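PDB 4GL8: oligopeptide ABC transporter OppAIV from Borrelia burgdorferi B31, which probably binds oligopeptides outside the cytoplasmic membrane and delivers them to an ABC transporter for import. Local coordinates for residues A[243-255]-A[265-279]. Residues are numbered along the deposited sequence; the frame is centred on the assembly and turned at random.
Sequences VTDNSITAYNMYL and NVPPDLLKDLKLRDD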
# COMPACT_ATOMS: atom_id res chain seq x y z
N VAL A 243 -6.29 -15.29 -9.80
CA VAL A 243 -5.06 -14.62 -10.12
C VAL A 243 -4.85 -14.71 -11.62
O VAL A 243 -5.18 -15.74 -12.24
CB VAL A 243 -3.89 -15.32 -9.43
CG1 VAL A 243 -2.58 -14.71 -9.90
CG2 VAL A 243 -4.06 -15.24 -7.93
N THR A 244 -4.36 -13.63 -12.20
CA THR A 244 -3.87 -13.59 -13.58
C THR A 244 -3.47 -12.15 -13.87
O THR A 244 -4.18 -11.22 -13.47
CB THR A 244 -4.89 -14.09 -14.63
OG1 THR A 244 -4.41 -13.80 -15.95
CG2 THR A 244 -6.24 -13.44 -14.46
N ASP A 245 -2.32 -12.02 -14.54
CA ASP A 245 -1.72 -10.76 -15.00
C ASP A 245 -2.34 -10.30 -16.32
O ASP A 245 -2.12 -9.15 -16.75
CB ASP A 245 -0.22 -10.99 -15.27
CG ASP A 245 0.55 -11.34 -14.02
OD1 ASP A 245 0.08 -10.99 -12.92
OD2 ASP A 245 1.64 -11.97 -14.12
N ASN A 246 -3.07 -11.20 -16.97
CA ASN A 246 -3.67 -10.94 -18.27
C ASN A 246 -5.09 -10.34 -18.14
O ASN A 246 -6.08 -11.06 -18.03
CB ASN A 246 -3.69 -12.25 -19.08
CG ASN A 246 -4.08 -12.06 -20.53
OD1 ASN A 246 -5.02 -11.33 -20.86
ND2 ASN A 246 -3.37 -12.73 -21.41
N SER A 247 -5.18 -9.01 -18.19
CA SER A 247 -6.47 -8.32 -18.12
C SER A 247 -7.49 -8.79 -19.17
O SER A 247 -8.69 -8.78 -18.89
CB SER A 247 -6.28 -6.79 -18.22
OG SER A 247 -6.08 -6.37 -19.55
N ILE A 248 -7.04 -9.20 -20.35
CA ILE A 248 -7.95 -9.68 -21.40
C ILE A 248 -8.56 -11.01 -21.01
O ILE A 248 -9.71 -11.26 -21.32
CB ILE A 248 -7.25 -9.86 -22.78
CG1 ILE A 248 -6.83 -8.49 -23.36
CG2 ILE A 248 -8.18 -10.57 -23.79
CD1 ILE A 248 -7.99 -7.57 -23.70
N THR A 249 -7.80 -11.87 -20.36
CA THR A 249 -8.33 -13.15 -19.93
C THR A 249 -9.40 -12.88 -18.89
O THR A 249 -10.53 -13.36 -19.00
CB THR A 249 -7.24 -14.01 -19.30
OG1 THR A 249 -6.21 -14.23 -20.27
CG2 THR A 249 -7.81 -15.34 -18.81
N ALA A 250 -9.03 -12.09 -17.90
CA ALA A 250 -9.96 -11.64 -16.88
C ALA A 250 -11.23 -10.99 -17.47
O ALA A 250 -12.35 -11.27 -17.02
CB ALA A 250 -9.26 -10.66 -15.93
N TYR A 251 -11.06 -10.15 -18.49
CA TYR A 251 -12.20 -9.45 -19.05
C TYR A 251 -13.12 -10.41 -19.81
O TYR A 251 -14.36 -10.27 -19.74
CB TYR A 251 -11.76 -8.30 -19.93
CG TYR A 251 -12.89 -7.49 -20.49
CD1 TYR A 251 -13.80 -6.89 -19.64
CD2 TYR A 251 -13.05 -7.31 -21.86
CE1 TYR A 251 -14.84 -6.13 -20.13
CE2 TYR A 251 -14.08 -6.55 -22.37
CZ TYR A 251 -14.97 -5.95 -21.50
OH TYR A 251 -16.01 -5.20 -21.97
N ASN A 252 -12.53 -11.40 -20.48
CA ASN A 252 -13.30 -12.39 -21.23
C ASN A 252 -14.06 -13.31 -20.29
O ASN A 252 -15.19 -13.69 -20.55
CB ASN A 252 -12.39 -13.20 -22.16
CG ASN A 252 -11.96 -12.42 -23.40
OD1 ASN A 252 -12.66 -11.51 -23.87
ND2 ASN A 252 -10.81 -12.81 -23.96
N MET A 253 -13.44 -13.64 -19.16
CA MET A 253 -14.13 -14.40 -18.12
C MET A 253 -15.32 -13.64 -17.53
O MET A 253 -16.33 -14.25 -17.20
CB MET A 253 -13.18 -14.79 -17.00
CG MET A 253 -12.28 -15.95 -17.38
SD MET A 253 -10.95 -16.13 -16.19
CE MET A 253 -11.78 -16.87 -14.78
N TYR A 254 -15.18 -12.32 -17.40
CA TYR A 254 -16.21 -11.49 -16.83
C TYR A 254 -17.40 -11.35 -17.81
O TYR A 254 -18.56 -11.40 -17.40
CB TYR A 254 -15.61 -10.13 -16.45
CG TYR A 254 -16.62 -9.17 -15.90
CD1 TYR A 254 -16.89 -9.13 -14.54
CD2 TYR A 254 -17.34 -8.31 -16.73
CE1 TYR A 254 -17.82 -8.25 -14.02
CE2 TYR A 254 -18.29 -7.44 -16.21
CZ TYR A 254 -18.54 -7.42 -14.86
OH TYR A 254 -19.48 -6.57 -14.31
N LEU A 255 -17.10 -11.21 -19.11
CA LEU A 255 -18.12 -11.14 -20.16
C LEU A 255 -18.85 -12.45 -20.36
O LEU A 255 -19.96 -12.44 -20.85
CB LEU A 255 -17.53 -10.74 -21.51
CG LEU A 255 -17.16 -9.29 -21.76
CD1 LEU A 255 -16.62 -9.16 -23.19
CD2 LEU A 255 -18.35 -8.37 -21.56
N ASN A 265 -7.61 -4.38 -12.43
CA ASN A 265 -6.96 -5.05 -13.57
C ASN A 265 -7.84 -5.10 -14.84
O ASN A 265 -8.05 -6.18 -15.40
CB ASN A 265 -6.55 -6.48 -13.15
CG ASN A 265 -5.70 -7.19 -14.21
OD1 ASN A 265 -4.85 -6.56 -14.85
ND2 ASN A 265 -5.92 -8.50 -14.39
N VAL A 266 -8.34 -3.96 -15.27
CA VAL A 266 -9.17 -3.88 -16.49
C VAL A 266 -8.33 -3.68 -17.76
O VAL A 266 -7.18 -3.28 -17.68
CB VAL A 266 -10.20 -2.75 -16.39
CG1 VAL A 266 -11.07 -2.98 -15.17
CG2 VAL A 266 -9.52 -1.38 -16.33
N PRO A 267 -8.88 -3.98 -18.94
CA PRO A 267 -8.06 -3.79 -20.13
C PRO A 267 -7.86 -2.31 -20.43
O PRO A 267 -8.84 -1.62 -20.76
CB PRO A 267 -8.87 -4.47 -21.24
CG PRO A 267 -9.72 -5.43 -20.51
CD PRO A 267 -10.09 -4.75 -19.23
N PRO A 268 -6.61 -1.83 -20.31
CA PRO A 268 -6.30 -0.40 -20.42
C PRO A 268 -6.67 0.15 -21.79
O PRO A 268 -7.03 1.31 -21.89
CB PRO A 268 -4.77 -0.37 -20.23
CG PRO A 268 -4.30 -1.70 -20.73
CD PRO A 268 -5.37 -2.64 -20.23
N ASP A 269 -6.59 -0.69 -22.82
CA ASP A 269 -7.01 -0.33 -24.17
C ASP A 269 -8.53 -0.17 -24.37
O ASP A 269 -8.94 0.48 -25.31
CB ASP A 269 -6.54 -1.42 -25.16
CG ASP A 269 -5.10 -1.26 -25.58
OD1 ASP A 269 -4.35 -0.53 -24.89
OD2 ASP A 269 -4.73 -1.86 -26.61
N LEU A 270 -9.35 -0.79 -23.52
CA LEU A 270 -10.80 -0.82 -23.78
C LEU A 270 -11.55 0.17 -22.90
O LEU A 270 -12.77 0.19 -22.87
CB LEU A 270 -11.37 -2.23 -23.60
CG LEU A 270 -10.84 -3.28 -24.57
CD1 LEU A 270 -11.20 -4.68 -24.11
CD2 LEU A 270 -11.35 -3.05 -25.98
N LEU A 271 -10.78 1.02 -22.24
CA LEU A 271 -11.28 1.94 -21.22
C LEU A 271 -12.31 2.93 -21.75
O LEU A 271 -13.25 3.26 -21.02
CB LEU A 271 -10.09 2.68 -20.59
CG LEU A 271 -10.19 3.27 -19.18
CD1 LEU A 271 -11.32 2.72 -18.33
CD2 LEU A 271 -8.89 3.04 -18.44
N LYS A 272 -12.14 3.40 -22.99
CA LYS A 272 -13.12 4.30 -23.63
C LYS A 272 -14.50 3.67 -23.62
O LYS A 272 -15.50 4.35 -23.35
CB LYS A 272 -12.71 4.62 -25.08
N ASP A 273 -14.56 2.37 -23.88
CA ASP A 273 -15.81 1.61 -23.90
C ASP A 273 -16.32 1.29 -22.48
O ASP A 273 -17.50 1.42 -22.20
CB ASP A 273 -15.64 0.30 -24.69
CG ASP A 273 -15.32 0.52 -26.17
OD1 ASP A 273 -15.08 1.69 -26.59
OD2 ASP A 273 -15.32 -0.49 -26.93
N LEU A 274 -15.42 0.86 -21.60
CA LEU A 274 -15.83 0.44 -20.25
C LEU A 274 -16.57 1.56 -19.51
O LEU A 274 -17.59 1.31 -18.89
CB LEU A 274 -14.63 -0.04 -19.43
CG LEU A 274 -13.76 -1.16 -20.00
CD1 LEU A 274 -12.60 -1.51 -19.07
CD2 LEU A 274 -14.57 -2.40 -20.31
N LYS A 275 -16.08 2.79 -19.60
CA LYS A 275 -16.73 3.94 -18.94
C LYS A 275 -18.23 4.04 -19.24
O LYS A 275 -18.98 4.51 -18.40
CB LYS A 275 -16.08 5.26 -19.37
CG LYS A 275 -14.65 5.50 -18.92
CD LYS A 275 -14.12 6.76 -19.59
CE LYS A 275 -12.77 7.15 -19.03
NZ LYS A 275 -12.23 8.36 -19.69
N LEU A 276 -18.64 3.63 -20.44
CA LEU A 276 -20.05 3.68 -20.83
C LEU A 276 -20.92 2.62 -20.16
O LEU A 276 -22.14 2.71 -20.20
CB LEU A 276 -20.21 3.53 -22.35
CG LEU A 276 -19.49 4.48 -23.32
CD1 LEU A 276 -20.27 4.56 -24.62
CD2 LEU A 276 -19.24 5.88 -22.75
N ARG A 277 -20.30 1.60 -19.56
CA ARG A 277 -21.06 0.47 -19.01
C ARG A 277 -21.61 0.80 -17.64
O ARG A 277 -21.06 1.62 -16.90
CB ARG A 277 -20.20 -0.78 -18.90
CG ARG A 277 -19.51 -1.22 -20.19
CD ARG A 277 -18.44 -2.27 -19.88
NE ARG A 277 -18.98 -3.37 -19.07
CZ ARG A 277 -19.67 -4.39 -19.55
NH1 ARG A 277 -19.92 -4.49 -20.84
NH2 ARG A 277 -20.13 -5.32 -18.73
N ASP A 278 -22.68 0.10 -17.30
CA ASP A 278 -23.39 0.34 -16.06
C ASP A 278 -22.74 -0.38 -14.88
O ASP A 278 -23.10 -0.14 -13.72
CB ASP A 278 -24.83 -0.10 -16.23
CG ASP A 278 -25.56 0.66 -17.37
OD1 ASP A 278 -25.13 1.78 -17.77
OD2 ASP A 278 -26.58 0.13 -17.85
N ASP A 279 -21.78 -1.26 -15.18
CA ASP A 279 -21.11 -2.04 -14.14
C ASP A 279 -19.66 -1.60 -13.96
O ASP A 279 -18.89 -2.31 -13.34
CB ASP A 279 -21.23 -3.55 -14.44
CG ASP A 279 -20.59 -3.96 -15.75
OD1 ASP A 279 -20.73 -5.15 -16.12
OD2 ASP A 279 -19.94 -3.11 -16.42
O HOH W 1 -9.67 -7.38 -16.80
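Asp279 OD1 and Arg277 NH2 both meet the rim of the Tyr254 ring in its plane; the Tyr251 ring has Leu255 CG above one face, away from the ring centre, while Pro267, Leu270 and Leu274 approach it obliquely. The two tyrosines, three residues and just under one turn apart, project from helix 247-255 of this type II periplasmic-binding-protein fold onto the chain that runs from strand 261-263 through the short helix 271-274 to strand 280-285. Both have CG anti to the backbone N (chi1 -177° for Tyr251), which directs the rings toward that chain. Pro267 CG sits 3.6 Å from Tyr251 CB, the proline lying roughly perpendicular to the tyrosine. Farther out, Leu270 CD1 reaches Tyr251 CE2 at 3.8 Å and Leu274 CD2 reaches Tyr251 CE1 at 3.7 Å, so three apolar groups follow the ring from root to hydroxyl. Leu503 of strand 492-504 also touches both tyrosines. At the helix start, Ser247 OG lies 3.3 Å from Pro267 CA and is hydrogen-bonded to Asp380 OD2; a water donates to Ser247 O (2.7 Å) and to Asn265 O, bridging the backbones. Arg277 forms a bidentate salt bridge with Asp279, NE bonded to OD2 and NH2 to OD1 (2.7 Å), fixing the carboxylate's rotation. Tyr254 OH is the second donor to Asp279 OD1, at 2.6 Å, arriving 61° out of the carboxylate plane.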